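Side-chain contacts in protein A49R (Vaccinia virus, PDB 4D5T), which inhibits host NF-kappa-B activation by binding BTRC, which diminishes ubiquitination of the inhibitor NFKBIA and keeps p65/RELA in the cytoplasm: residues A22-I27 with Q133-N138; E96-A101 with I129-V134. All coordinates share one frame; numbering follows the deposited sequence.

Contact 1. Residues A22-I27 with Q133-N138; sequences AKIETI and QVIREN
Ile24 and Glu25, at the C-terminal end of the first helical region of this all-helical Bcl-2-like fold, meet Ile135 and Arg136 on the C-terminal helix 132-150. The backbones come nearest at Ile24 and Arg136, whose CA atoms are 7.5 Å apart. Ile24 aims its CB at the helix and divides its branches: CG1 lies 4.3 Å from CG2 of Ile135, while CG2 rests on the aliphatic part of Arg136. Ile24 and Ile135 are buried, and Ile135 continues the apolar layer onto Phe50 and Leu95.

Glu25 adds a polar contact beside it. Its chain bends at chi2 (-56°), which brings the carboxylate round to the side of the Arg136 guanidinium. The two groups are nearly coplanar, with 22° between their planes, and form a side-on bidentate salt bridge through the syn lone pairs of the acid. NE of Arg136 gives the straighter bond, 2.6 Å to Glu25 OE2 at 169°; NH2 reaches Glu25 OE1 at 3.0 Å, tilted from the guanidinium plane. A bond within the helix also restrains the guanidinium: NH1 of Arg136 donates in plane to Gln133 OE1 over 2.9 Å, meeting a lone pair of that amide oxygen.

Contact 2. Residues E96-A101 with I129-V134; sequences ENIVDA and IDIKQV. With SO4 (sulfate ion), chain I.
Ile98 on helix 95-109 packs against Ile131, just before the C-terminal helix 132-150, and Val134 in the first turn of that helix. The pairing is wholly apolar: no hydrogen bond joins the segments, and all three side chains are buried. Across it the CA atoms of Ile98 and Ile131 approach to 8.7 Å, a gap filled by side chains from both sides.

Ile98 uses both of its branches. Its CG1 stands beside the backbone N, anti to the carbonyl carbon (chi1 -74°), and the chain then runs on extended, carrying CD1 to 4.0 Å from both Val134 CG1 and Ile131 CG2. The shorter branch, CG2, meets the end of the Ile131 chain, with 3.8 Å from Ile98 CG2 to Ile131 CD1. Ile131 has the less common first torsion, 63°, with CG1 between its backbone N and carbonyl carbon. From there its extended chain runs past Ile98 in the opposite direction, so the long branch of each isoleucine lies against the short branch of the other. Val134 touches with CG1 alone.

Lys132, the first residue of the helix, reaches elsewhere, to a sulfate that probably comes from the crystallisation liquor: its NZ is 2.6 Å from O3 of the ion, which Asn29 N also binds.

Phe90 adjoins Ile98, and Ile36 of helix 29-40 lies against Ile131, extending the apolar layer beyond the two segments. The arrangement is ordinary hydrophobic-core packing of an all-helical bundle, here that of a Bcl-2 family protein, and it joins helix 95-109 to the entry of helix 132-150.

Overall arrangement
Both contacts end on the beginning of helix 132-150 and share Gln133 and Val134; their centres are about 11 Å apart. Along the chain the order is 22-27, then 96-101, then the overlapping segments 129-134 and 133-138. Contact 1 joins the C-terminal helix to the end of helix 9-23, and its centre lies about 15 Å from the centre of the chain. Contact 2 joins it to helix 95-109 and is fully buried; its centre lies about 9 Å from the centre of the chain. Lys132 connects them directly, its NZ 2.6 Å from Ile27 O in a probable hydrogen bond. The last helix of this single-chain Bcl-2-like domain is thus fixed at its start to the end of the first helix and to helix 95-109.

Contact 1. Residues A22-I27 with Q133-N138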
loop_
_atom_site.group_PDB
_atom_site.type_symbol
_atom_site.label_atom_id
_atom_site.label_comp_id
_atom_site.label_asym_id
_atom_site.label_seq_id
_atom_site.Cartn_x
_atom_site.Cartn_y
_atom_site.Cartn_z
ATOM N N ALA A 22 -4.946 -17.148 1.128
ATOM C CA ALA A 22 -6.191 -17.971 1.033
ATOM C C ALA A 22 -7.261 -17.371 0.121
ATOM O O ALA A 22 -8.004 -18.097 -0.525
ATOM C CB ALA A 22 -6.763 -18.145 2.426
ATOM N N LYS A 23 -7.274 -16.042 -0.036
ATOM C CA LYS A 23 -8.335 -15.369 -0.782
ATOM C C LYS A 23 -7.940 -14.696 -2.109
ATOM O O LYS A 23 -8.820 -14.349 -2.878
ATOM C CB LYS A 23 -9.046 -14.335 0.086
ATOM C CG LYS A 23 -9.680 -14.879 1.362
ATOM C CD LYS A 23 -10.809 -15.856 1.122
ATOM C CE LYS A 23 -11.455 -16.226 2.433
ATOM N NZ LYS A 23 -12.313 -17.445 2.340
ATOM N N ILE A 24 -6.645 -14.533 -2.394
ATOM C CA ILE A 24 -6.215 -13.640 -3.530
ATOM C C ILE A 24 -6.800 -14.175 -4.872
ATOM O O ILE A 24 -7.080 -13.374 -5.721
ATOM C CB ILE A 24 -4.659 -13.309 -3.497
ATOM C CG1 ILE A 24 -4.210 -12.129 -4.431
ATOM C CG2 ILE A 24 -3.847 -14.504 -3.711
ATOM C CD1 ILE A 24 -4.749 -10.750 -4.038
ATOM N N GLU A 25 -7.029 -15.507 -5.016
ATOM C CA GLU A 25 -7.682 -16.023 -6.262
ATOM C C GLU A 25 -9.149 -15.660 -6.437
ATOM O O GLU A 25 -9.624 -15.697 -7.550
ATOM C CB GLU A 25 -7.554 -17.532 -6.407
ATOM C CG GLU A 25 -6.155 -17.992 -6.168
ATOM C CD GLU A 25 -5.113 -17.316 -7.061
ATOM O OE1 GLU A 25 -5.454 -16.902 -8.187
ATOM O OE2 GLU A 25 -3.930 -17.175 -6.649
ATOM N N THR A 26 -9.835 -15.296 -5.357
ATOM C CA THR A 26 -11.238 -14.962 -5.397
ATOM C C THR A 26 -11.426 -13.487 -5.729
ATOM O O THR A 26 -12.566 -13.063 -5.894
ATOM C CB THR A 26 -11.916 -15.278 -4.070
ATOM O OG1 THR A 26 -11.442 -14.409 -3.038
ATOM C CG2 THR A 26 -11.573 -16.731 -3.613
ATOM N N ILE A 27 -10.343 -12.716 -5.831
ATOM C CA ILE A 27 -10.508 -11.325 -6.153
ATOM C C ILE A 27 -10.088 -10.999 -7.598
ATOM O O ILE A 27 -8.941 -11.183 -8.006
ATOM C CB ILE A 27 -9.651 -10.482 -5.252
ATOM C CG1 ILE A 27 -9.870 -10.905 -3.799
ATOM C CG2 ILE A 27 -9.980 -9.024 -5.464
ATOM C CD1 ILE A 27 -8.825 -10.372 -2.837
ATOM N N GLN A 133 0.467 -12.186 -9.031
ATOM C CA GLN A 133 1.533 -13.180 -8.878
ATOM C C GLN A 133 2.632 -12.731 -7.947
ATOM O O GLN A 133 3.131 -13.511 -7.151
ATOM C CB GLN A 133 2.127 -13.550 -10.215
ATOM C CG GLN A 133 3.364 -14.423 -10.090
ATOM C CD GLN A 133 3.101 -15.797 -9.502
ATOM O OE1 GLN A 133 1.965 -16.273 -9.436
ATOM N NE2 GLN A 133 4.185 -16.441 -9.046
ATOM N N VAL A 134 2.947 -11.440 -7.999
ATOM C CA VAL A 134 3.941 -10.933 -7.091
ATOM C C VAL A 134 3.392 -10.979 -5.642
ATOM O O VAL A 134 4.157 -11.224 -4.725
ATOM C CB VAL A 134 4.331 -9.498 -7.475
ATOM C CG1 VAL A 134 5.490 -9.077 -6.650
ATOM C CG2 VAL A 134 4.775 -9.499 -8.908
ATOM N N ILE A 135 2.108 -10.740 -5.426
ATOM C CA ILE A 135 1.546 -10.867 -4.055
ATOM C C ILE A 135 1.671 -12.380 -3.603
ATOM O O ILE A 135 2.170 -12.642 -2.534
ATOM C CB ILE A 135 0.095 -10.373 -3.996
ATOM C CG1 ILE A 135 0.045 -8.813 -4.245
ATOM C CG2 ILE A 135 -0.617 -10.617 -2.659
ATOM C CD1 ILE A 135 -1.300 -8.205 -4.543
ATOM N N ARG A 136 1.218 -13.297 -4.453
ATOM C CA ARG A 136 1.180 -14.728 -4.130
ATOM C C ARG A 136 2.549 -15.224 -3.735
ATOM O O ARG A 136 2.699 -15.984 -2.793
ATOM C CB ARG A 136 0.998 -15.586 -5.420
ATOM C CG ARG A 136 -0.375 -15.909 -5.829
ATOM C CD ARG A 136 -0.508 -16.820 -7.061
ATOM N NE ARG A 136 -1.720 -16.354 -7.692
ATOM C CZ ARG A 136 -1.850 -15.671 -8.823
ATOM N NH1 ARG A 136 -0.830 -15.411 -9.639
ATOM N NH2 ARG A 136 -3.089 -15.320 -9.218
ATOM N N GLU A 137 3.517 -14.879 -4.557
ATOM C CA GLU A 137 4.830 -15.408 -4.410
ATOM C C GLU A 137 5.566 -14.879 -3.166
ATOM O O GLU A 137 6.490 -15.530 -2.684
ATOM C CB GLU A 137 5.568 -15.139 -5.722
ATOM C CG GLU A 137 6.863 -15.885 -5.943
ATOM C CD GLU A 137 7.384 -15.920 -7.374
ATOM O OE1 GLU A 137 6.801 -15.452 -8.404
ATOM O OE2 GLU A 137 8.440 -16.554 -7.455
ATOM N N ASN A 138 5.222 -13.673 -2.719
ATOM C CA ASN A 138 6.035 -12.980 -1.756
ATOM C C ASN A 138 5.356 -12.510 -0.451
ATOM O O ASN A 138 6.057 -12.087 0.465
ATOM C CB ASN A 138 6.652 -11.738 -2.435
ATOM C CG ASN A 138 7.565 -12.077 -3.565
ATOM O OD1 ASN A 138 8.640 -12.658 -3.351
ATOM N ND2 ASN A 138 7.082 -11.861 -4.810
#

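Contact 2. Residues E96-A101 with I129-V134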
loop_
_atom_site.group_PDB
_atom_site.type_symbol
_atom_site.label_atom_id
_atom_site.label_comp_id
_atom_site.label_asym_id
_atom_site.label_seq_id
_atom_site.Cartn_x
_atom_site.Cartn_y
_atom_site.Cartn_z
ATOM N N GLU A 96 7.924 -5.967 -1.640
ATOM C CA GLU A 96 8.258 -4.922 -0.671
ATOM C C GLU A 96 8.230 -3.554 -1.327
ATOM O O GLU A 96 7.670 -2.594 -0.802
ATOM C CB GLU A 96 9.607 -5.163 -0.018
ATOM C CG GLU A 96 9.945 -4.181 1.084
ATOM C CD GLU A 96 11.165 -4.702 1.903
ATOM O OE1 GLU A 96 12.000 -5.433 1.366
ATOM O OE2 GLU A 96 11.242 -4.473 3.091
ATOM N N ASN A 97 8.750 -3.483 -2.528
ATOM C CA ASN A 97 8.757 -2.181 -3.277
ATOM C C ASN A 97 7.415 -1.736 -3.712
ATOM O O ASN A 97 7.128 -0.515 -3.755
ATOM C CB ASN A 97 9.769 -2.214 -4.451
ATOM C CG ASN A 97 11.211 -2.282 -3.965
ATOM O OD1 ASN A 97 11.488 -1.991 -2.832
ATOM N ND2 ASN A 97 12.116 -2.615 -4.836
ATOM N N ILE A 98 6.573 -2.699 -4.085
ATOM C CA ILE A 98 5.191 -2.417 -4.406
ATOM C C ILE A 98 4.390 -1.874 -3.213
ATOM O O ILE A 98 3.663 -0.867 -3.344
ATOM C CB ILE A 98 4.515 -3.679 -5.006
ATOM C CG1 ILE A 98 5.027 -3.870 -6.434
ATOM C CG2 ILE A 98 2.977 -3.542 -4.994
ATOM C CD1 ILE A 98 4.732 -5.215 -7.005
ATOM N N VAL A 99 4.585 -2.481 -2.054
ATOM C CA VAL A 99 3.926 -2.052 -0.848
ATOM C C VAL A 99 4.418 -0.653 -0.448
ATOM O O VAL A 99 3.625 0.274 -0.147
ATOM C CB VAL A 99 4.085 -3.078 0.278
ATOM C CG1 VAL A 99 3.608 -2.497 1.626
ATOM C CG2 VAL A 99 3.287 -4.281 -0.048
ATOM N N ASP A 100 5.720 -0.450 -0.552
ATOM C CA ASP A 100 6.296 0.904 -0.336
ATOM C C ASP A 100 5.714 1.936 -1.300
ATOM O O ASP A 100 5.396 3.075 -0.886
ATOM C CB ASP A 100 7.844 0.805 -0.491
ATOM C CG ASP A 100 8.554 2.160 -0.336
ATOM O OD1 ASP A 100 8.522 2.734 0.745
ATOM O OD2 ASP A 100 9.088 2.659 -1.314
ATOM N N ALA A 101 5.567 1.580 -2.591
ATOM C CA ALA A 101 5.002 2.472 -3.543
ATOM C C ALA A 101 3.584 2.863 -3.186
ATOM O O ALA A 101 3.250 4.066 -3.211
ATOM C CB ALA A 101 5.052 1.894 -4.969
ATOM N N ILE A 129 -2.246 -2.181 -13.908
ATOM C CA ILE A 129 -1.246 -3.081 -13.268
ATOM C C ILE A 129 -1.771 -4.491 -13.107
ATOM O O ILE A 129 -2.973 -4.780 -13.247
ATOM C CB ILE A 129 -0.696 -2.507 -11.933
ATOM C CG1 ILE A 129 -1.713 -2.641 -10.755
ATOM C CG2 ILE A 129 -0.156 -1.093 -12.129
ATOM C CD1 ILE A 129 -1.166 -2.225 -9.398
ATOM N N ASP A 130 -0.850 -5.394 -12.851
ATOM C CA ASP A 130 -1.183 -6.805 -12.674
ATOM C C ASP A 130 -0.212 -7.435 -11.695
ATOM O O ASP A 130 0.793 -8.020 -12.053
ATOM C CB ASP A 130 -1.134 -7.491 -14.012
ATOM C CG ASP A 130 -1.421 -8.981 -13.914
ATOM O OD1 ASP A 130 -1.955 -9.456 -12.819
ATOM O OD2 ASP A 130 -1.053 -9.578 -14.984
ATOM N N ILE A 131 -0.521 -7.348 -10.440
ATOM C CA ILE A 131 0.404 -7.738 -9.375
ATOM C C ILE A 131 0.018 -8.990 -8.591
ATOM O O ILE A 131 0.590 -9.264 -7.520
ATOM C CB ILE A 131 0.702 -6.555 -8.397
ATOM C CG1 ILE A 131 -0.542 -6.042 -7.614
ATOM C CG2 ILE A 131 1.364 -5.393 -9.141
ATOM C CD1 ILE A 131 -0.203 -5.083 -6.472
ATOM N N LYS A 132 -1.043 -9.674 -8.966
ATOM C CA LYS A 132 -1.491 -10.827 -8.198
ATOM C C LYS A 132 -0.334 -11.893 -8.004
ATOM O O LYS A 132 -0.201 -12.438 -6.920
ATOM C CB LYS A 132 -2.768 -11.479 -8.816
ATOM C CG LYS A 132 -4.047 -10.683 -8.525
ATOM C CD LYS A 132 -5.323 -11.179 -9.243
ATOM C CE LYS A 132 -5.872 -12.440 -8.675
ATOM N NZ LYS A 132 -7.219 -12.671 -9.276
ATOM N N GLN A 133 0.467 -12.186 -9.031
ATOM C CA GLN A 133 1.533 -13.180 -8.878
ATOM C C GLN A 133 2.632 -12.731 -7.947
ATOM O O GLN A 133 3.131 -13.511 -7.151
ATOM C CB GLN A 133 2.127 -13.550 -10.215
ATOM C CG GLN A 133 3.364 -14.423 -10.090
ATOM C CD GLN A 133 3.101 -15.797 -9.502
ATOM O OE1 GLN A 133 1.965 -16.273 -9.436
ATOM N NE2 GLN A 133 4.185 -16.441 -9.046
ATOM N N VAL A 134 2.947 -11.440 -7.999
ATOM C CA VAL A 134 3.941 -10.933 -7.091
ATOM C C VAL A 134 3.392 -10.979 -5.642
ATOM O O VAL A 134 4.157 -11.224 -4.725
ATOM C CB VAL A 134 4.331 -9.498 -7.475
ATOM C CG1 VAL A 134 5.490 -9.077 -6.650
ATOM C CG2 VAL A 134 4.775 -9.499 -8.908
HETATM S S SO4 I . -7.878 -12.112 -12.915
HETATM O O1 SO4 I . -9.096 -11.271 -12.750
HETATM O O2 SO4 I . -8.162 -13.539 -13.118
HETATM O O3 SO4 I . -7.062 -11.906 -11.746
HETATM O O4 SO4 I . -7.138 -11.633 -14.097
#